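Local structure of prolyl endopeptidase (Myxococcus xanthus, 2BKL) at residues 147-152 with 169-174; 174-177 with 182-185. The protein probably cleaves oligopeptides after proline, and less readily after alanine, as a serine endopeptidase of the prolyl oligopeptidase family. One frame throughout, in Å; residues are numbered along the deposited sequence.

Interaction 1. Residues 147-152 with 169-174; sequences AVLHVI and KYATPK. With ZAH (N-[(benzyloxy)carbonyl]-L-alanyl-L-proline), chain C.
Ala147 and Lys169 meet at the rim of the β-propeller, where the domain borders the ligand site, and Leu149 meets Ala171 a little deeper. At the first pair the methyl CB of Ala147 lies 4.0 Å from Lys169 N, and a water bridges the two backbones, accepting from Ala147 N at 3.1 Å and from Lys169 N at 3.0 Å. The second pair is apolar. Leu149 places CG anti to its own carbonyl carbon (chi1 -57°), which carries the CD1 branch across to the methyl of Ala171, 3.8 Å from CD1 to CB. Here the backbones stand well apart, so this one branch bridges the gap.

On the side away from 147-152, Tyr170 and the backbone O of Lys169 border the benzyloxycarbonyl end of the bound N-[(benzyloxy)carbonyl]-L-alanyl-L-proline. Tyr170 presents its edge, CD1 approaching C21 of the ligand's phenyl ring at 3.7 Å, while Lys169 O lies 3.6 Å from C22. The aliphatic CD of Lys169 rests over one face of the Tyr170 ring, toward its rim. Farther along, Lys174 NZ folds back to donate to Thr172 O at 2.6 Å and to Thr172 OG1 at 2.9 Å, clasping the segment's end.

Strand 148-153 pairs with strand 134-141 in an antiparallel blade and on its other side bonds to Ser160 and Ile165; Ala147 lies against Ala138 and Lys140 of strand 134-141. Leu149 and Ala171 both pack on Tyr184 of strand 181-186, in the next sheet, and Pro173 reaches Thr125 and Ala127 of strand 121-128.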
loop_
_atom_site.group_PDB
_atom_site.type_symbol
_atom_site.label_atom_id
_atom_site.label_comp_id
_atom_site.label_asym_id
_atom_site.label_seq_id
_atom_site.Cartn_x
_atom_site.Cartn_y
_atom_site.Cartn_z
ATOM N N ALA A 147 9.665 10.193 9.698
ATOM C CA ALA A 147 10.994 9.719 9.323
ATOM C C ALA A 147 12.057 10.811 9.473
ATOM O O ALA A 147 11.795 11.986 9.219
ATOM C CB ALA A 147 10.990 9.233 7.879
ATOM N N VAL A 148 13.262 10.384 9.814
ATOM C CA VAL A 148 14.425 11.250 9.814
ATOM C C VAL A 148 15.429 10.693 8.831
ATOM O O VAL A 148 15.769 9.512 8.879
ATOM C CB VAL A 148 15.023 11.331 11.250
ATOM C CG1 VAL A 148 16.317 12.151 11.295
ATOM C CG2 VAL A 148 13.974 11.859 12.226
ATOM N N LEU A 149 15.932 11.554 7.943
ATOM C CA LEU A 149 16.960 11.136 6.990
ATOM C C LEU A 149 18.351 11.185 7.588
ATOM O O LEU A 149 18.697 12.134 8.313
ATOM C CB LEU A 149 16.919 12.028 5.750
ATOM C CG LEU A 149 15.578 12.102 5.001
ATOM C CD1 LEU A 149 15.670 13.059 3.846
ATOM C CD2 LEU A 149 15.158 10.672 4.555
ATOM N N HIS A 150 19.133 10.165 7.281
ATOM C CA HIS A 150 20.533 10.029 7.638
ATOM C C HIS A 150 21.336 9.667 6.413
ATOM O O HIS A 150 20.786 9.262 5.363
ATOM C CB HIS A 150 20.682 8.915 8.679
ATOM C CG HIS A 150 20.115 9.269 10.010
ATOM N ND1 HIS A 150 20.872 9.850 11.005
ATOM C CD2 HIS A 150 18.865 9.133 10.512
ATOM C CE1 HIS A 150 20.111 10.042 12.071
ATOM N NE2 HIS A 150 18.885 9.647 11.793
ATOM N N VAL A 151 22.650 9.785 6.513
ATOM C CA VAL A 151 23.541 9.345 5.462
ATOM C C VAL A 151 24.646 8.523 6.065
ATOM O O VAL A 151 25.230 8.920 7.090
ATOM C CB VAL A 151 24.155 10.554 4.678
ATOM C CG1 VAL A 151 25.119 10.067 3.589
ATOM C CG2 VAL A 151 23.099 11.452 4.107
ATOM N N ILE A 152 24.968 7.396 5.434
ATOM C CA ILE A 152 26.063 6.544 5.842
ATOM C C ILE A 152 27.116 6.513 4.755
ATOM O O ILE A 152 26.789 6.450 3.556
ATOM C CB ILE A 152 25.586 5.106 6.203
ATOM C CG1 ILE A 152 26.748 4.268 6.721
ATOM C CG2 ILE A 152 24.847 4.436 5.038
ATOM C CD1 ILE A 152 26.345 2.943 7.383
ATOM N N LYS A 169 9.271 12.437 6.215
ATOM C CA LYS A 169 8.177 11.517 5.953
ATOM C C LYS A 169 7.953 11.199 4.459
ATOM O O LYS A 169 7.770 10.019 4.083
ATOM C CB LYS A 169 6.855 12.088 6.501
ATOM C CG LYS A 169 5.633 11.277 6.135
ATOM C CD LYS A 169 4.312 11.889 6.671
ATOM C CE LYS A 169 4.294 11.989 8.146
ATOM N NZ LYS A 169 2.851 12.240 8.604
ATOM N N TYR A 170 7.898 12.250 3.641
ATOM C CA TYR A 170 7.570 12.107 2.227
ATOM C C TYR A 170 8.780 11.976 1.320
ATOM O O TYR A 170 8.614 11.872 0.090
ATOM C CB TYR A 170 6.669 13.253 1.760
ATOM C CG TYR A 170 5.337 13.331 2.468
ATOM C CD1 TYR A 170 4.482 12.241 2.507
ATOM C CD2 TYR A 170 4.901 14.503 3.073
ATOM C CE1 TYR A 170 3.242 12.325 3.144
ATOM C CE2 TYR A 170 3.666 14.579 3.737
ATOM C CZ TYR A 170 2.854 13.489 3.773
ATOM O OH TYR A 170 1.632 13.567 4.454
ATOM N N ALA A 171 9.985 11.959 1.889
ATOM C CA ALA A 171 11.215 12.043 1.080
ATOM C C ALA A 171 11.602 10.731 0.420
ATOM O O ALA A 171 11.584 9.666 1.047
ATOM C CB ALA A 171 12.403 12.534 1.909
ATOM N N THR A 172 11.997 10.840 -0.843
ATOM C CA THR A 172 12.761 9.798 -1.529
ATOM C C THR A 172 13.962 10.526 -2.136
ATOM O O THR A 172 13.799 11.217 -3.154
ATOM C CB THR A 172 11.933 9.093 -2.596
ATOM O OG1 THR A 172 11.225 10.046 -3.393
ATOM C CG2 THR A 172 10.839 8.275 -2.005
ATOM N N PRO A 173 15.151 10.435 -1.529
ATOM C CA PRO A 173 16.269 11.243 -2.016
ATOM C C PRO A 173 16.635 10.969 -3.474
ATOM O O PRO A 173 16.762 9.807 -3.918
ATOM C CB PRO A 173 17.421 10.858 -1.082
ATOM C CG PRO A 173 16.710 10.427 0.189
ATOM C CD PRO A 173 15.521 9.672 -0.318
ATOM N N LYS A 174 16.775 12.061 -4.225
ATOM C CA LYS A 174 17.265 12.040 -5.605
ATOM C C LYS A 174 18.667 12.638 -5.628
ATOM O O LYS A 174 18.821 13.850 -5.623
ATOM C CB LYS A 174 16.377 12.863 -6.534
ATOM C CG LYS A 174 15.203 12.160 -7.221
ATOM C CD LYS A 174 14.129 11.712 -6.279
ATOM C CE LYS A 174 13.424 12.848 -5.569
ATOM N NZ LYS A 174 12.171 12.370 -4.845
HETATM C C1 ZAH C . -5.108 3.012 3.673
HETATM O O2 ZAH C . -5.958 2.564 2.641
HETATM C C3 ZAH C . -4.937 4.550 3.689
HETATM C C4 ZAH C . -6.261 5.268 3.961
HETATM C C5 ZAH C . -6.880 5.566 2.601
HETATM C C6 ZAH C . -5.750 5.607 1.606
HETATM N N7 ZAH C . -4.603 5.138 2.372
HETATM C C8 ZAH C . -3.365 5.138 1.884
HETATM O O9 ZAH C . -2.385 4.759 2.685
HETATM C C10 ZAH C . -3.015 5.835 0.550
HETATM C C11 ZAH C . -3.314 4.771 -0.507
HETATM N N14 ZAH C . -1.620 6.187 0.472
HETATM C C15 ZAH C . -1.134 7.205 1.142
HETATM O O16 ZAH C . -1.905 7.998 1.839
HETATM O O17 ZAH C . 0.276 7.455 1.062
HETATM C C18 ZAH C . 0.747 8.494 1.957
HETATM C C19 ZAH C . 2.276 8.521 2.049
HETATM C C20 ZAH C . 3.024 8.866 0.915
HETATM C C21 ZAH C . 4.417 8.884 0.982
HETATM C C22 ZAH C . 5.057 8.581 2.186
HETATM C C23 ZAH C . 4.316 8.260 3.327
HETATM C C24 ZAH C . 2.924 8.228 3.255
HETATM O O HOH W 1 8.961 13.105 9.095
#

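Interaction 2. Residues 174-177 with 182-185; sequences KWTP and FYYE
Trp175 and Phe182 face each other as a non-hydrogen-bonded antiparallel pair, their rings forming a T-shaped stack: the CD2 edge of Phe182 points at one face of the six-membered indole ring, centroids 5.2 Å apart and planes at 72°. One step along, Lys174 and Tyr183 make the hydrogen-bonded pair, with Lys174 N to Tyr183 O and Tyr183 N to Lys174 O both 2.9 Å. Past the strand's end, Thr176 CG2 touches Tyr183 CE2 at 3.7 Å.

The lysine chain bends twice, at chi2 (67°) and chi3 (64°), and so brings NZ to the syn side of Glu185 OE2, a salt bridge of 2.8 Å; the bond to OE1 is weak. Shortening Lys174 to an alanine is likely to strip the buried Glu185 carboxylate of its countercharge, leaving Ser232 and Thr172 to hold it.

Further out, Ser232 ties both partners, its OG bonding Glu185 OE2 and its O taking Lys174 NZ. Trp175 NE1 is held by Ala127 O, and Thr176 OG1 by Asp178 among others. The arrangement is a β hairpin at the edge of a four-stranded antiparallel sheet, one blade of the seven-bladed propeller characteristic of prolyl oligopeptidases.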
loop_
_atom_site.group_PDB
_atom_site.type_symbol
_atom_site.label_atom_id
_atom_site.label_comp_id
_atom_site.label_asym_id
_atom_site.label_seq_id
_atom_site.Cartn_x
_atom_site.Cartn_y
_atom_site.Cartn_z
ATOM N N LYS A 174 16.775 12.061 -4.225
ATOM C CA LYS A 174 17.265 12.040 -5.605
ATOM C C LYS A 174 18.667 12.638 -5.628
ATOM O O LYS A 174 18.821 13.850 -5.623
ATOM C CB LYS A 174 16.377 12.863 -6.534
ATOM C CG LYS A 174 15.203 12.160 -7.221
ATOM C CD LYS A 174 14.129 11.712 -6.279
ATOM C CE LYS A 174 13.424 12.848 -5.569
ATOM N NZ LYS A 174 12.171 12.370 -4.845
ATOM N N TRP A 175 19.676 11.779 -5.648
ATOM C CA TRP A 175 21.067 12.198 -5.729
ATOM C C TRP A 175 21.401 12.835 -7.069
ATOM O O TRP A 175 20.984 12.339 -8.122
ATOM C CB TRP A 175 21.978 11.020 -5.517
ATOM C CG TRP A 175 21.999 10.431 -4.169
ATOM C CD1 TRP A 175 21.285 9.365 -3.717
ATOM C CD2 TRP A 175 22.869 10.819 -3.099
ATOM N NE1 TRP A 175 21.631 9.094 -2.419
ATOM C CE2 TRP A 175 22.615 9.962 -2.023
ATOM C CE3 TRP A 175 23.845 11.816 -2.946
ATOM C CZ2 TRP A 175 23.294 10.069 -0.803
ATOM C CZ3 TRP A 175 24.511 11.923 -1.753
ATOM C CH2 TRP A 175 24.241 11.042 -0.696
ATOM N N THR A 176 22.131 13.935 -7.044
ATOM C CA THR A 176 22.684 14.474 -8.285
ATOM C C THR A 176 23.832 13.607 -8.788
ATOM O O THR A 176 24.433 12.887 -8.014
ATOM C CB THR A 176 23.125 15.929 -8.116
ATOM O OG1 THR A 176 23.782 16.111 -6.859
ATOM C CG2 THR A 176 21.892 16.844 -8.040
ATOM N N PRO A 177 24.116 13.644 -10.088
ATOM C CA PRO A 177 25.191 12.811 -10.666
ATOM C C PRO A 177 26.570 12.977 -10.004
ATOM O O PRO A 177 27.361 12.021 -10.049
ATOM C CB PRO A 177 25.228 13.246 -12.126
ATOM C CG PRO A 177 24.001 13.973 -12.411
ATOM C CD PRO A 177 23.386 14.402 -11.120
ATOM N N PHE A 182 21.491 15.732 -2.550
ATOM C CA PHE A 182 20.266 15.168 -3.088
ATOM C C PHE A 182 19.078 16.123 -2.924
ATOM O O PHE A 182 19.019 16.943 -1.987
ATOM C CB PHE A 182 19.962 13.832 -2.432
ATOM C CG PHE A 182 19.966 13.859 -0.927
ATOM C CD1 PHE A 182 18.834 14.308 -0.213
ATOM C CD2 PHE A 182 21.055 13.371 -0.213
ATOM C CE1 PHE A 182 18.854 14.310 1.187
ATOM C CE2 PHE A 182 21.054 13.371 1.197
ATOM C CZ PHE A 182 19.958 13.822 1.869
ATOM N N TYR A 183 18.153 16.043 -3.873
ATOM C CA TYR A 183 16.831 16.666 -3.762
ATOM C C TYR A 183 15.930 15.802 -2.912
ATOM O O TYR A 183 16.000 14.579 -2.960
ATOM C CB TYR A 183 16.201 16.804 -5.146
ATOM C CG TYR A 183 16.909 17.782 -6.060
ATOM C CD1 TYR A 183 16.608 19.152 -6.047
ATOM C CD2 TYR A 183 17.855 17.346 -6.982
ATOM C CE1 TYR A 183 17.226 20.019 -6.871
ATOM C CE2 TYR A 183 18.508 18.236 -7.798
ATOM C CZ TYR A 183 18.175 19.567 -7.752
ATOM O OH TYR A 183 18.787 20.488 -8.569
ATOM N N TYR A 184 15.048 16.417 -2.145
ATOM C CA TYR A 184 14.130 15.649 -1.308
ATOM C C TYR A 184 12.930 16.492 -0.901
ATOM O O TYR A 184 12.954 17.719 -0.952
ATOM C CB TYR A 184 14.835 15.084 -0.052
ATOM C CG TYR A 184 15.252 16.165 0.919
ATOM C CD1 TYR A 184 16.330 17.010 0.673
ATOM C CD2 TYR A 184 14.495 16.433 2.038
ATOM C CE1 TYR A 184 16.676 18.037 1.556
ATOM C CE2 TYR A 184 14.843 17.451 2.928
ATOM C CZ TYR A 184 15.919 18.265 2.672
ATOM O OH TYR A 184 16.250 19.281 3.538
ATOM N N GLU A 185 11.893 15.790 -0.479
ATOM C CA GLU A 185 10.620 16.343 -0.020
ATOM C C GLU A 185 10.686 16.496 1.488
ATOM O O GLU A 185 10.982 15.542 2.202
ATOM C CB GLU A 185 9.494 15.391 -0.362
ATOM C CG GLU A 185 9.303 15.066 -1.837
ATOM C CD GLU A 185 10.416 14.273 -2.538
ATOM O OE1 GLU A 185 11.120 13.465 -1.934
ATOM O OE2 GLU A 185 10.623 14.467 -3.773
#

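In the fold
From the N terminus, the chain runs out along strand 148-153, wanders through a loop and comes back at 169-174, where interaction 1 closes that excursion beside the ligand. It then passes straight into strand 174-175, and the short turn to 182-185 is closed by interaction 2. The two loops neither nest nor cross: they follow in series, sharing Lys174, where one ends and the other begins. Their centres lie about 10 Å apart, and they touch directly, since Glu185 OE1 probably takes a hydrogen bond from Thr172 N and Pro173 packs on Phe182. Together they tie the blade that holds strand 148-153 to the one that begins at strand 174-175.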